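Side-chain contacts in acetamidase (Bacillus halodurans, PDB 2II1), which probably hydrolyses carbon-nitrogen bonds in linear amides and binds calcium ions: residues Thr158-Pro163 with His225-Ala230; His184-Asp189 with Cys195-Ala200; Lys210-Phe215 with Ala251-Leu256; Lys244-Phe249 with Ala283-Ala288. All blocks are in the same frame, centred on the assembly; numbering follows the deposited sequence.

Interaction 1 (Thr158-Pro163 with His225-Ala230); sequences TKDIKP and HFMTIA
D160 and M227 make the closer of the two meetings between the 158-163 loop and strand 225-230. M227 is a selenomethionine. The contact is polar against apolar: D160 OD2 lies 3.2 Å from M227 CE and 3.4 Å from M227 SE. The two side chains cross at about a right angle. M227 CG stands anti to its carbonyl carbon, and an extended chain (chi2 -175°) carries the methyl out to the carboxylate. The apolar part is looser. T158 CG2 and I229 CD1 approach to 4.5 Å.

Backbone bonding shapes the loop. T158 to I161 form a type I turn, closed by I161 N to T158 O at 3.1 Å. The turn lies between strands 153-155 and 166-170 and packs on strand 225-232 of the large mixed sheet. T158 and D160 both point toward that strand. T158 follows D157, a calcium ligand, directly in the chain.

The strong polar partners lie outside the two segments. D160 OD2 forms a salt bridge with R284 of strand 281-288, and T158 OG1 is hydrogen-bonded to S274. An alanine in place of D160 is likely to deprive R284 of this carboxylate and to open a gap beside the methyl of M227.

The chemistry is therefore divided. Van der Waals contact joins the two segments, while the salt bridge to R284 holds the D160 carboxylate. The methyl and selenium of M227 pack on the same oxygen that R284 pairs with.

Interaction 2 (His184-Asp189 with Cys195-Ala200); sequences HAAMGD and CGVEIA. With CA (calcium ion), chain F.
H184 and E198 start with matching first torsions, each CG anti to its own carbonyl carbon (chi1 -57° and -53°). The E198 chain then bends at chi2. The two side chains end side by side, pointing the same way, and grip one calcium ion. H184 NE2 binds it at 2.1 Å. E198 is bidentate, with OE1 at 2.0 Å and OE2 at 2.4 Å from the metal. A water and D182 complete the modelled site. Ring and carboxylate planes stand 89° apart, with OE1 at the ring edge.

G196 serves as second shell. It has no CB, and its CA sits over the centre of the H184 ring face, 4.1 Å away, in a CH-pi contact. Its N donates to E198 OE2 at 3.0 Å, from above the carboxylate plane, which helps to fix the carboxylate.

The backbones are clamped next to the site. H184 and E198 form an antiparallel non-hydrogen-bonded pair. Beyond it, A185 N donates to V197 O at 3.0 Å, and V197 N to A186 O at 2.9 Å in a nearly straight bond. The N of A186 is buried without a partner. V197 CG2 packs on A186 CB.

A185, V197 and I199 continue this apolar layer onto strand 107-114. H184 and M187 touch strand 131-136. S266 OG of the second subunit is hydrogen-bonded to C195 O.

Interaction 3 (Lys210-Phe215 with Ala251-Leu256); sequences KKERMF and ANRTAL
E212 and R253 form a surface salt bridge between the loop after strand 201-210 and the end of helix 235-253. The helix ends at R253, and an ST turn at T254 follows. T254 is the first residue to leave helical geometry.

The tightly packed part lies along the middle of the arginine chain. M214 CG comes to 3.5 Å from R253 NE, at the edge of the guanidinium and in its plane. M214 O is 3.4 Å from the same NE. The side chain of M214, a selenomethionine, touches with CG alone, and its selenium end leads away. M214 is itself exposed, so this part is not buried. R253 bends at chi2 (-78°), and its long arm covers the loop backbone here.

The solvent side is the charged end, held by one short ion pair. E212 OE2 meets R253 NH2 at 2.9 Å. The two side chains come from opposite directions, and their planes are 54° apart. One oxygen does the work, so this is not a flat two-pronged pairing. Both residues are exposed to solvent, which probably weakens the attraction. R213, between E212 and M214, turns its end away to a salt bridge with E172.

No calcium ion is bound to this chain near the turn. In a structure of this protein, however, A251, T254 and L256 are ligands of a third calcium. The turn is closed by L256 N, which donates to T254 OG1 at 3.1 Å with an angle of 149° at the hydrogen.

Interaction 4 (Lys244-Phe249 with Ala283-Ala288); sequences KNMATF and ARFSLA
M246 and F285 cross at about a right angle, selenomethionine chain against phenylalanine ring. M246 CG lies 3.9 Å from F285 CD1, an oblique approach. M246 CG is anti to the backbone N (chi1 -173°). The chain then bends twice, at chi2 and at chi3 (77°), and this fold turns the methyl back to the strand. There M246 CE reaches F285 O at 3.1 Å, a close van der Waals contact with a backbone oxygen that probably also accepts from T228 N. L287 points to the helix from the same side of the strand. Its CB is 4.5 Å from M246 CE. M246 packs on F285 and only loosely on L287.

This is helix-on-sheet packing. Helix 235-253 packs on a face of the sheet in which strands 225-232 and 281-288 are antiparallel neighbours. S286, between F285 and L287, points away from the helix. L265 of helix 258-268 touches both M246 and F285, and F292 of helix 289-294 touches M246 and L287. I192 of the second subunit packs on F285.

On the helix, K244 O takes two donors. T248 N reaches it at 2.9 Å as the ordinary helical bond. T248 OG1 donates at the same distance, from the opposite face of the carbonyl plane.

Overall arrangement
R284, itself part of interaction 4, ties three contacts together. Its NH2 is 2.7 Å from D160 OD2 of interaction 1 and 3.1 Å from D189 OD1 of interaction 2. Interaction 2 holds H184 and E198 of the calcium site. Interaction 1 is near the metals but not at them: the T158 side chain is about 10 Å from a bound calcium ion. Interactions 1 and 4 use neighbouring strands of one sheet, and their centres are about 11 Å apart. Interactions 3 and 4 share helix 235-253 and meet where F215 CD2 lies 3.6 Å from F249 CZ. Interaction 3 is remote from the bound metals. Its centre is about 33 Å from that of interaction 2.

Interaction 1 (Thr158-Pro163 with His225-Ala230)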
loop_
_atom_site.group_PDB
_atom_site.type_symbol
_atom_site.label_atom_id
_atom_site.label_comp_id
_atom_site.label_asym_id
_atom_site.label_seq_id
_atom_site.Cartn_x
_atom_site.Cartn_y
_atom_site.Cartn_z
ATOM N N THR A 158 4.993 9.167 -6.262
ATOM C CA THR A 158 3.962 8.183 -6.585
ATOM C C THR A 158 4.398 7.478 -7.857
ATOM O O THR A 158 4.539 8.105 -8.923
ATOM C CB THR A 158 2.567 8.899 -6.705
ATOM O OG1 THR A 158 2.195 9.390 -5.415
ATOM C CG2 THR A 158 1.456 7.997 -7.216
ATOM N N LYS A 159 4.632 6.171 -7.746
ATOM C CA LYS A 159 5.214 5.391 -8.829
ATOM C C LYS A 159 4.262 5.158 -9.997
ATOM O O LYS A 159 4.688 4.770 -11.091
ATOM C CB LYS A 159 5.814 4.055 -8.307
ATOM C CG LYS A 159 4.821 2.909 -8.084
ATOM C CD LYS A 159 5.521 1.630 -7.650
ATOM C CE LYS A 159 4.503 0.529 -7.418
ATOM N NZ LYS A 159 5.086 -0.800 -7.067
ATOM N N ASP A 160 2.979 5.406 -9.779
ATOM C CA ASP A 160 1.995 5.297 -10.861
ATOM C C ASP A 160 2.003 6.530 -11.769
ATOM O O ASP A 160 1.371 6.531 -12.835
ATOM C CB ASP A 160 0.597 5.039 -10.285
ATOM C CG ASP A 160 0.452 3.621 -9.743
ATOM O OD1 ASP A 160 0.772 2.683 -10.486
ATOM O OD2 ASP A 160 0.029 3.433 -8.582
ATOM N N ILE A 161 2.740 7.561 -11.374
ATOM C CA ILE A 161 2.963 8.731 -12.246
ATOM C C ILE A 161 4.095 8.413 -13.214
ATOM O O ILE A 161 5.261 8.741 -12.975
ATOM C CB ILE A 161 3.209 10.021 -11.439
ATOM C CG1 ILE A 161 2.047 10.278 -10.482
ATOM C CG2 ILE A 161 3.357 11.254 -12.366
ATOM C CD1 ILE A 161 2.132 11.634 -9.764
ATOM N N LYS A 162 3.704 7.756 -14.301
ATOM C CA LYS A 162 4.611 7.060 -15.208
ATOM C C LYS A 162 4.032 7.151 -16.593
ATOM O O LYS A 162 2.941 7.644 -16.761
ATOM C CB LYS A 162 4.799 5.593 -14.804
ATOM C CG LYS A 162 3.592 4.732 -14.936
ATOM C CD LYS A 162 3.773 3.457 -14.131
ATOM C CE LYS A 162 2.583 2.528 -14.299
ATOM N NZ LYS A 162 2.172 2.333 -15.717
ATOM N N PRO A 163 4.770 6.685 -17.603
ATOM C CA PRO A 163 4.240 6.847 -18.942
ATOM C C PRO A 163 2.897 6.147 -19.112
ATOM O O PRO A 163 2.701 5.012 -18.607
ATOM C CB PRO A 163 5.331 6.229 -19.829
ATOM C CG PRO A 163 6.536 6.279 -19.040
ATOM C CD PRO A 163 6.074 6.006 -17.624
ATOM N N HIS A 225 -6.913 1.637 -13.703
ATOM C CA HIS A 225 -7.385 2.153 -12.408
ATOM C C HIS A 225 -7.455 3.659 -12.369
ATOM O O HIS A 225 -6.792 4.345 -13.129
ATOM C CB HIS A 225 -6.487 1.689 -11.272
ATOM C CG HIS A 225 -6.615 0.240 -10.977
ATOM N ND1 HIS A 225 -5.977 -0.709 -11.733
ATOM C CD2 HIS A 225 -7.331 -0.434 -10.045
ATOM C CE1 HIS A 225 -6.278 -1.909 -11.274
ATOM N NE2 HIS A 225 -7.101 -1.769 -10.255
ATOM N N PHE A 226 -8.282 4.145 -11.456
ATOM C CA PHE A 226 -8.348 5.547 -11.113
ATOM C C PHE A 226 -7.935 5.633 -9.638
ATOM O O PHE A 226 -8.246 4.742 -8.843
ATOM C CB PHE A 226 -9.773 6.078 -11.337
ATOM C CG PHE A 226 -9.963 7.471 -10.854
ATOM C CD1 PHE A 226 -9.509 8.539 -11.608
ATOM C CD2 PHE A 226 -10.525 7.715 -9.616
ATOM C CE1 PHE A 226 -9.620 9.813 -11.122
ATOM C CE2 PHE A 226 -10.654 8.996 -9.149
ATOM C CZ PHE A 226 -10.207 10.030 -9.888
HETATM N N MSE A 227 -7.177 6.663 -9.286
HETATM C CA MSE A 227 -6.725 6.812 -7.902
HETATM C C MSE A 227 -6.801 8.209 -7.405
HETATM O O MSE A 227 -6.398 9.134 -8.097
HETATM C CB MSE A 227 -5.266 6.403 -7.774
HETATM C CG MSE A 227 -4.941 5.178 -8.545
HETATM SE SE MSE A 227 -3.110 4.674 -8.186
HETATM C CE MSE A 227 -2.982 3.426 -9.702
ATOM N N THR A 228 -7.260 8.331 -6.164
ATOM C CA THR A 228 -7.219 9.571 -5.415
ATOM C C THR A 228 -5.963 9.614 -4.522
ATOM O O THR A 228 -5.606 8.643 -3.873
ATOM C CB THR A 228 -8.530 9.811 -4.607
ATOM O OG1 THR A 228 -8.828 8.688 -3.763
ATOM C CG2 THR A 228 -9.711 10.053 -5.590
ATOM N N ILE A 229 -5.297 10.754 -4.541
ATOM C CA ILE A 229 -4.073 11.006 -3.779
ATOM C C ILE A 229 -4.281 12.052 -2.647
ATOM O O ILE A 229 -4.898 13.126 -2.841
ATOM C CB ILE A 229 -2.961 11.494 -4.731
ATOM C CG1 ILE A 229 -2.714 10.462 -5.827
ATOM C CG2 ILE A 229 -1.667 11.694 -3.971
ATOM C CD1 ILE A 229 -1.903 10.971 -6.974
ATOM N N ALA A 230 -3.742 11.756 -1.469
ATOM C CA ALA A 230 -3.737 12.723 -0.387
ATOM C C ALA A 230 -2.425 12.701 0.378
ATOM O O ALA A 230 -1.780 11.656 0.509
ATOM C CB ALA A 230 -4.928 12.503 0.559
#

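Interaction 2 (His184-Asp189 with Cys195-Ala200)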
loop_
_atom_site.group_PDB
_atom_site.type_symbol
_atom_site.label_atom_id
_atom_site.label_comp_id
_atom_site.label_asym_id
_atom_site.label_seq_id
_atom_site.Cartn_x
_atom_site.Cartn_y
_atom_site.Cartn_z
ATOM N N HIS A 184 12.772 9.282 -11.507
ATOM C CA HIS A 184 13.412 8.071 -10.988
ATOM C C HIS A 184 13.393 7.011 -12.050
ATOM O O HIS A 184 12.460 6.925 -12.845
ATOM C CB HIS A 184 12.728 7.502 -9.757
ATOM C CG HIS A 184 12.633 8.475 -8.627
ATOM N ND1 HIS A 184 11.538 8.547 -7.792
ATOM C CD2 HIS A 184 13.486 9.439 -8.212
ATOM C CE1 HIS A 184 11.732 9.502 -6.897
ATOM N NE2 HIS A 184 12.901 10.067 -7.138
ATOM N N ALA A 185 14.441 6.203 -12.024
ATOM C CA ALA A 185 14.604 5.084 -12.919
ATOM C C ALA A 185 13.946 3.844 -12.285
ATOM O O ALA A 185 13.581 2.880 -12.973
ATOM C CB ALA A 185 16.095 4.880 -13.172
ATOM N N ALA A 186 13.782 3.886 -10.963
ATOM C CA ALA A 186 13.109 2.851 -10.233
ATOM C C ALA A 186 12.796 3.370 -8.859
ATOM O O ALA A 186 13.533 4.217 -8.334
ATOM C CB ALA A 186 13.991 1.624 -10.128
HETATM N N MSE A 187 11.712 2.851 -8.274
HETATM C CA MSE A 187 11.281 3.209 -6.913
HETATM C C MSE A 187 10.076 2.343 -6.560
HETATM O O MSE A 187 9.191 2.128 -7.380
HETATM C CB MSE A 187 10.849 4.672 -6.823
HETATM C CG MSE A 187 10.822 5.227 -5.400
HETATM SE SE MSE A 187 9.562 6.702 -5.246
HETATM C CE MSE A 187 7.853 5.736 -5.138
ATOM N N GLY A 188 10.048 1.870 -5.322
ATOM C CA GLY A 188 8.928 1.098 -4.805
ATOM C C GLY A 188 8.052 1.915 -3.881
ATOM O O GLY A 188 8.485 2.929 -3.344
ATOM N N ASP A 189 6.804 1.485 -3.721
ATOM C CA ASP A 189 5.887 2.135 -2.795
ATOM C C ASP A 189 6.576 2.327 -1.435
ATOM O O ASP A 189 7.212 1.408 -0.876
ATOM C CB ASP A 189 4.590 1.333 -2.632
ATOM C CG ASP A 189 3.596 1.570 -3.763
ATOM O OD1 ASP A 189 3.770 2.536 -4.569
ATOM O OD2 ASP A 189 2.631 0.786 -3.833
ATOM N N CYS A 195 15.077 7.903 -1.038
ATOM C CA CYS A 195 15.178 8.241 -2.439
ATOM C C CYS A 195 14.810 7.048 -3.317
ATOM O O CYS A 195 14.766 5.897 -2.846
ATOM C CB CYS A 195 16.614 8.693 -2.706
ATOM S SG CYS A 195 17.883 7.451 -2.353
ATOM N N GLY A 196 14.515 7.342 -4.575
ATOM C CA GLY A 196 14.413 6.325 -5.603
ATOM C C GLY A 196 15.775 6.261 -6.248
ATOM O O GLY A 196 16.746 6.783 -5.712
ATOM N N VAL A 197 15.870 5.617 -7.404
ATOM C CA VAL A 197 17.092 5.731 -8.164
ATOM C C VAL A 197 16.963 7.101 -8.830
ATOM O O VAL A 197 16.198 7.250 -9.762
ATOM C CB VAL A 197 17.251 4.607 -9.219
ATOM C CG1 VAL A 197 18.552 4.786 -9.994
ATOM C CG2 VAL A 197 17.202 3.244 -8.527
ATOM N N GLU A 198 17.682 8.091 -8.325
ATOM C CA GLU A 198 17.527 9.494 -8.763
ATOM C C GLU A 198 18.251 9.721 -10.085
ATOM O O GLU A 198 19.428 9.361 -10.213
ATOM C CB GLU A 198 18.100 10.438 -7.726
ATOM C CG GLU A 198 17.565 10.221 -6.319
ATOM C CD GLU A 198 16.102 10.590 -6.194
ATOM O OE1 GLU A 198 15.584 11.395 -7.005
ATOM O OE2 GLU A 198 15.446 10.062 -5.295
ATOM N N ILE A 199 17.565 10.358 -11.041
ATOM C CA ILE A 199 18.095 10.533 -12.392
ATOM C C ILE A 199 17.498 11.734 -13.150
ATOM O O ILE A 199 16.370 12.103 -12.924
ATOM C CB ILE A 199 17.876 9.228 -13.209
ATOM C CG1 ILE A 199 18.872 9.124 -14.371
ATOM C CG2 ILE A 199 16.408 9.074 -13.655
ATOM C CD1 ILE A 199 18.948 7.757 -14.954
ATOM N N ALA A 200 18.285 12.328 -14.040
ATOM C CA ALA A 200 17.812 13.372 -14.931
ATOM C C ALA A 200 17.217 12.767 -16.195
ATOM O O ALA A 200 17.435 11.602 -16.542
ATOM C CB ALA A 200 18.940 14.296 -15.320
HETATM CA CA CA F . 13.811 11.631 -6.017
HETATM O O HOH W 1 12.832 11.427 -4.318
#

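Interaction 3 (Lys210-Phe215 with Ala251-Leu256)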
loop_
_atom_site.group_PDB
_atom_site.type_symbol
_atom_site.label_atom_id
_atom_site.label_comp_id
_atom_site.label_asym_id
_atom_site.label_seq_id
_atom_site.Cartn_x
_atom_site.Cartn_y
_atom_site.Cartn_z
ATOM N N LYS A 210 -9.342 21.549 -17.969
ATOM C CA LYS A 210 -10.683 21.049 -17.723
ATOM C C LYS A 210 -11.380 22.078 -16.854
ATOM O O LYS A 210 -10.860 22.483 -15.821
ATOM C CB LYS A 210 -10.687 19.663 -17.056
ATOM C CG LYS A 210 -10.120 18.534 -17.909
ATOM C CD LYS A 210 -10.963 18.252 -19.153
ATOM C CE LYS A 210 -10.097 18.157 -20.404
ATOM N NZ LYS A 210 -10.749 18.748 -21.627
ATOM N N LYS A 211 -12.564 22.497 -17.290
ATOM C CA LYS A 211 -13.263 23.597 -16.672
ATOM C C LYS A 211 -14.102 23.191 -15.478
ATOM O O LYS A 211 -14.479 24.049 -14.682
ATOM C CB LYS A 211 -14.093 24.334 -17.727
ATOM C CG LYS A 211 -13.199 25.080 -18.696
ATOM C CD LYS A 211 -12.778 26.406 -18.079
ATOM C CE LYS A 211 -11.558 27.035 -18.732
ATOM N NZ LYS A 211 -11.107 28.216 -17.927
ATOM N N GLU A 212 -14.383 21.901 -15.327
ATOM C CA GLU A 212 -15.060 21.443 -14.139
ATOM C C GLU A 212 -14.169 20.490 -13.380
ATOM O O GLU A 212 -13.669 19.501 -13.930
ATOM C CB GLU A 212 -16.394 20.764 -14.443
ATOM C CG GLU A 212 -17.399 20.930 -13.279
ATOM C CD GLU A 212 -18.249 19.698 -13.032
ATOM O OE1 GLU A 212 -18.831 19.173 -14.009
ATOM O OE2 GLU A 212 -18.334 19.258 -11.856
ATOM N N ARG A 213 -13.996 20.803 -12.102
ATOM C CA ARG A 213 -13.237 19.980 -11.203
ATOM C C ARG A 213 -14.100 18.866 -10.637
ATOM O O ARG A 213 -14.746 19.025 -9.613
ATOM C CB ARG A 213 -12.684 20.844 -10.101
ATOM C CG ARG A 213 -11.527 20.229 -9.454
ATOM C CD ARG A 213 -10.999 21.121 -8.396
ATOM N NE ARG A 213 -10.278 22.253 -8.947
ATOM C CZ ARG A 213 -9.685 23.179 -8.207
ATOM N NH1 ARG A 213 -9.709 23.080 -6.896
ATOM N NH2 ARG A 213 -9.058 24.198 -8.770
HETATM N N MSE A 214 -14.059 17.718 -11.292
HETATM C CA MSE A 214 -14.979 16.606 -11.028
HETATM C C MSE A 214 -14.668 15.729 -9.809
HETATM O O MSE A 214 -15.561 15.086 -9.252
HETATM C CB MSE A 214 -15.004 15.715 -12.267
HETATM C CG MSE A 214 -16.268 14.912 -12.438
HETATM SE SE MSE A 214 -15.893 13.363 -13.542
HETATM C CE MSE A 214 -14.483 14.181 -14.774
ATOM N N PHE A 215 -13.401 15.671 -9.410
ATOM C CA PHE A 215 -12.997 14.893 -8.229
ATOM C C PHE A 215 -11.965 15.634 -7.366
ATOM O O PHE A 215 -11.385 16.646 -7.806
ATOM C CB PHE A 215 -12.471 13.491 -8.622
ATOM C CG PHE A 215 -11.912 13.404 -10.015
ATOM C CD1 PHE A 215 -10.693 13.975 -10.329
ATOM C CD2 PHE A 215 -12.598 12.728 -10.998
ATOM C CE1 PHE A 215 -10.176 13.880 -11.616
ATOM C CE2 PHE A 215 -12.102 12.632 -12.269
ATOM C CZ PHE A 215 -10.883 13.218 -12.585
ATOM N N ALA A 251 -19.882 8.861 -4.080
ATOM C CA ALA A 251 -21.174 9.174 -3.507
ATOM C C ALA A 251 -21.769 10.373 -4.228
ATOM O O ALA A 251 -22.881 10.285 -4.739
ATOM C CB ALA A 251 -21.041 9.438 -2.039
ATOM N N ASN A 252 -21.002 11.461 -4.319
ATOM C CA ASN A 252 -21.461 12.701 -4.942
ATOM C C ASN A 252 -21.799 12.587 -6.419
ATOM O O ASN A 252 -22.732 13.230 -6.893
ATOM C CB ASN A 252 -20.409 13.810 -4.785
ATOM C CG ASN A 252 -20.332 14.350 -3.372
ATOM O OD1 ASN A 252 -21.190 14.064 -2.537
ATOM N ND2 ASN A 252 -19.301 15.135 -3.097
ATOM N N ARG A 253 -21.029 11.788 -7.143
ATOM C CA ARG A 253 -21.104 11.754 -8.580
ATOM C C ARG A 253 -21.865 10.546 -9.115
ATOM O O ARG A 253 -22.098 10.470 -10.305
ATOM C CB ARG A 253 -19.686 11.793 -9.169
ATOM C CG ARG A 253 -18.998 13.151 -9.028
ATOM C CD ARG A 253 -19.528 14.113 -10.088
ATOM N NE ARG A 253 -18.805 15.384 -10.145
ATOM C CZ ARG A 253 -19.077 16.458 -9.406
ATOM N NH1 ARG A 253 -20.061 16.457 -8.513
ATOM N NH2 ARG A 253 -18.351 17.556 -9.563
ATOM N N THR A 254 -22.251 9.601 -8.259
ATOM C CA THR A 254 -22.980 8.416 -8.728
ATOM C C THR A 254 -24.221 8.184 -7.887
ATOM O O THR A 254 -24.421 8.834 -6.848
ATOM C CB THR A 254 -22.098 7.115 -8.713
ATOM O OG1 THR A 254 -22.044 6.577 -7.395
ATOM C CG2 THR A 254 -20.667 7.377 -9.210
ATOM N N ALA A 255 -25.025 7.222 -8.325
ATOM C CA ALA A 255 -26.227 6.795 -7.609
ATOM C C ALA A 255 -25.919 6.135 -6.277
ATOM O O ALA A 255 -26.825 5.982 -5.467
ATOM C CB ALA A 255 -27.048 5.854 -8.464
ATOM N N LEU A 256 -24.666 5.726 -6.039
ATOM C CA LEU A 256 -24.285 5.143 -4.738
ATOM C C LEU A 256 -24.515 6.154 -3.607
ATOM O O LEU A 256 -24.318 7.348 -3.807
ATOM C CB LEU A 256 -22.795 4.707 -4.707
ATOM C CG LEU A 256 -22.311 3.634 -5.683
ATOM C CD1 LEU A 256 -20.834 3.326 -5.465
ATOM C CD2 LEU A 256 -23.112 2.363 -5.578
#

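Interaction 4 (Lys244-Phe249 with Ala283-Ala288)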
loop_
_atom_site.group_PDB
_atom_site.type_symbol
_atom_site.label_atom_id
_atom_site.label_comp_id
_atom_site.label_asym_id
_atom_site.label_seq_id
_atom_site.Cartn_x
_atom_site.Cartn_y
_atom_site.Cartn_z
ATOM N N LYS A 244 -11.360 8.870 1.924
ATOM C CA LYS A 244 -12.539 9.732 1.949
ATOM C C LYS A 244 -12.773 10.489 0.655
ATOM O O LYS A 244 -13.922 10.730 0.311
ATOM C CB LYS A 244 -12.465 10.696 3.116
ATOM C CG LYS A 244 -12.745 9.970 4.443
ATOM C CD LYS A 244 -12.697 10.910 5.642
ATOM C CE LYS A 244 -13.142 10.212 6.926
ATOM N NZ LYS A 244 -13.559 11.208 7.960
ATOM N N ASN A 245 -11.693 10.851 -0.045
ATOM C CA ASN A 245 -11.762 11.508 -1.382
ATOM C C ASN A 245 -12.383 10.623 -2.463
ATOM O O ASN A 245 -13.200 11.078 -3.293
ATOM C CB ASN A 245 -10.375 11.951 -1.851
ATOM C CG ASN A 245 -9.820 13.124 -1.055
ATOM O OD1 ASN A 245 -10.465 13.616 -0.138
ATOM N ND2 ASN A 245 -8.611 13.581 -1.424
HETATM N N MSE A 246 -11.996 9.363 -2.456
HETATM C CA MSE A 246 -12.629 8.380 -3.337
HETATM C C MSE A 246 -14.102 8.218 -2.969
HETATM O O MSE A 246 -14.990 8.325 -3.810
HETATM C CB MSE A 246 -11.896 7.032 -3.267
HETATM C CG MSE A 246 -12.413 6.034 -4.289
HETATM SE SE MSE A 246 -12.201 6.656 -6.145
HETATM C CE MSE A 246 -10.314 6.223 -6.121
ATOM N N ALA A 247 -14.371 7.972 -1.698
ATOM C CA ALA A 247 -15.738 7.652 -1.242
ATOM C C ALA A 247 -16.741 8.820 -1.462
ATOM O O ALA A 247 -17.897 8.611 -1.834
ATOM C CB ALA A 247 -15.693 7.211 0.249
ATOM N N THR A 248 -16.301 10.048 -1.193
ATOM C CA THR A 248 -17.173 11.210 -1.356
ATOM C C THR A 248 -17.339 11.519 -2.841
ATOM O O THR A 248 -18.408 11.930 -3.250
ATOM C CB THR A 248 -16.690 12.466 -0.576
ATOM O OG1 THR A 248 -15.401 12.874 -1.042
ATOM C CG2 THR A 248 -16.629 12.213 0.933
ATOM N N PHE A 249 -16.298 11.313 -3.639
ATOM C CA PHE A 249 -16.417 11.386 -5.122
ATOM C C PHE A 249 -17.504 10.443 -5.707
ATOM O O PHE A 249 -18.419 10.872 -6.419
ATOM C CB PHE A 249 -15.056 11.097 -5.785
ATOM C CG PHE A 249 -15.138 10.900 -7.277
ATOM C CD1 PHE A 249 -15.828 11.802 -8.074
ATOM C CD2 PHE A 249 -14.516 9.831 -7.873
ATOM C CE1 PHE A 249 -15.905 11.603 -9.477
ATOM C CE2 PHE A 249 -14.586 9.629 -9.259
ATOM C CZ PHE A 249 -15.287 10.530 -10.055
ATOM N N ALA A 283 -0.391 8.955 0.338
ATOM C CA ALA A 283 -1.127 7.697 0.180
ATOM C C ALA A 283 -2.064 7.858 -0.991
ATOM O O ALA A 283 -2.380 9.004 -1.386
ATOM C CB ALA A 283 -1.916 7.379 1.437
ATOM N N ARG A 284 -2.479 6.735 -1.580
ATOM C CA ARG A 284 -3.503 6.760 -2.654
ATOM C C ARG A 284 -4.505 5.641 -2.541
ATOM O O ARG A 284 -4.149 4.514 -2.205
ATOM C CB ARG A 284 -2.909 6.780 -4.085
ATOM C CG ARG A 284 -1.999 5.646 -4.462
ATOM C CD ARG A 284 -1.006 6.078 -5.544
ATOM N NE ARG A 284 -0.324 4.910 -6.118
ATOM C CZ ARG A 284 0.688 4.262 -5.548
ATOM N NH1 ARG A 284 1.172 4.653 -4.387
ATOM N NH2 ARG A 284 1.220 3.196 -6.130
ATOM N N PHE A 285 -5.768 5.959 -2.821
ATOM C CA PHE A 285 -6.793 4.925 -2.940
ATOM C C PHE A 285 -7.091 4.694 -4.403
ATOM O O PHE A 285 -7.432 5.645 -5.122
ATOM C CB PHE A 285 -8.104 5.283 -2.221
ATOM C CG PHE A 285 -8.946 4.076 -1.947
ATOM C CD1 PHE A 285 -9.765 3.541 -2.920
ATOM C CD2 PHE A 285 -8.815 3.411 -0.748
ATOM C CE1 PHE A 285 -10.470 2.370 -2.676
ATOM C CE2 PHE A 285 -9.524 2.284 -0.496
ATOM C CZ PHE A 285 -10.372 1.763 -1.466
ATOM N N SER A 286 -7.042 3.415 -4.794
ATOM C CA SER A 286 -7.155 2.982 -6.170
ATOM C C SER A 286 -8.358 2.038 -6.372
ATOM O O SER A 286 -8.544 1.058 -5.611
ATOM C CB SER A 286 -5.868 2.288 -6.590
ATOM O OG SER A 286 -5.962 1.705 -7.859
ATOM N N LEU A 287 -9.173 2.348 -7.387
ATOM C CA LEU A 287 -10.271 1.479 -7.794
ATOM C C LEU A 287 -10.279 1.264 -9.333
ATOM O O LEU A 287 -10.066 2.212 -10.087
ATOM C CB LEU A 287 -11.582 2.081 -7.317
ATOM C CG LEU A 287 -12.857 1.272 -7.518
ATOM C CD1 LEU A 287 -12.935 0.013 -6.578
ATOM C CD2 LEU A 287 -14.050 2.191 -7.349
ATOM N N ALA A 288 -10.564 0.029 -9.767
ATOM C CA ALA A 288 -10.592 -0.366 -11.179
ATOM C C ALA A 288 -11.586 0.450 -12.019
ATOM O O ALA A 288 -12.716 0.680 -11.601
ATOM C CB ALA A 288 -10.905 -1.848 -11.306
#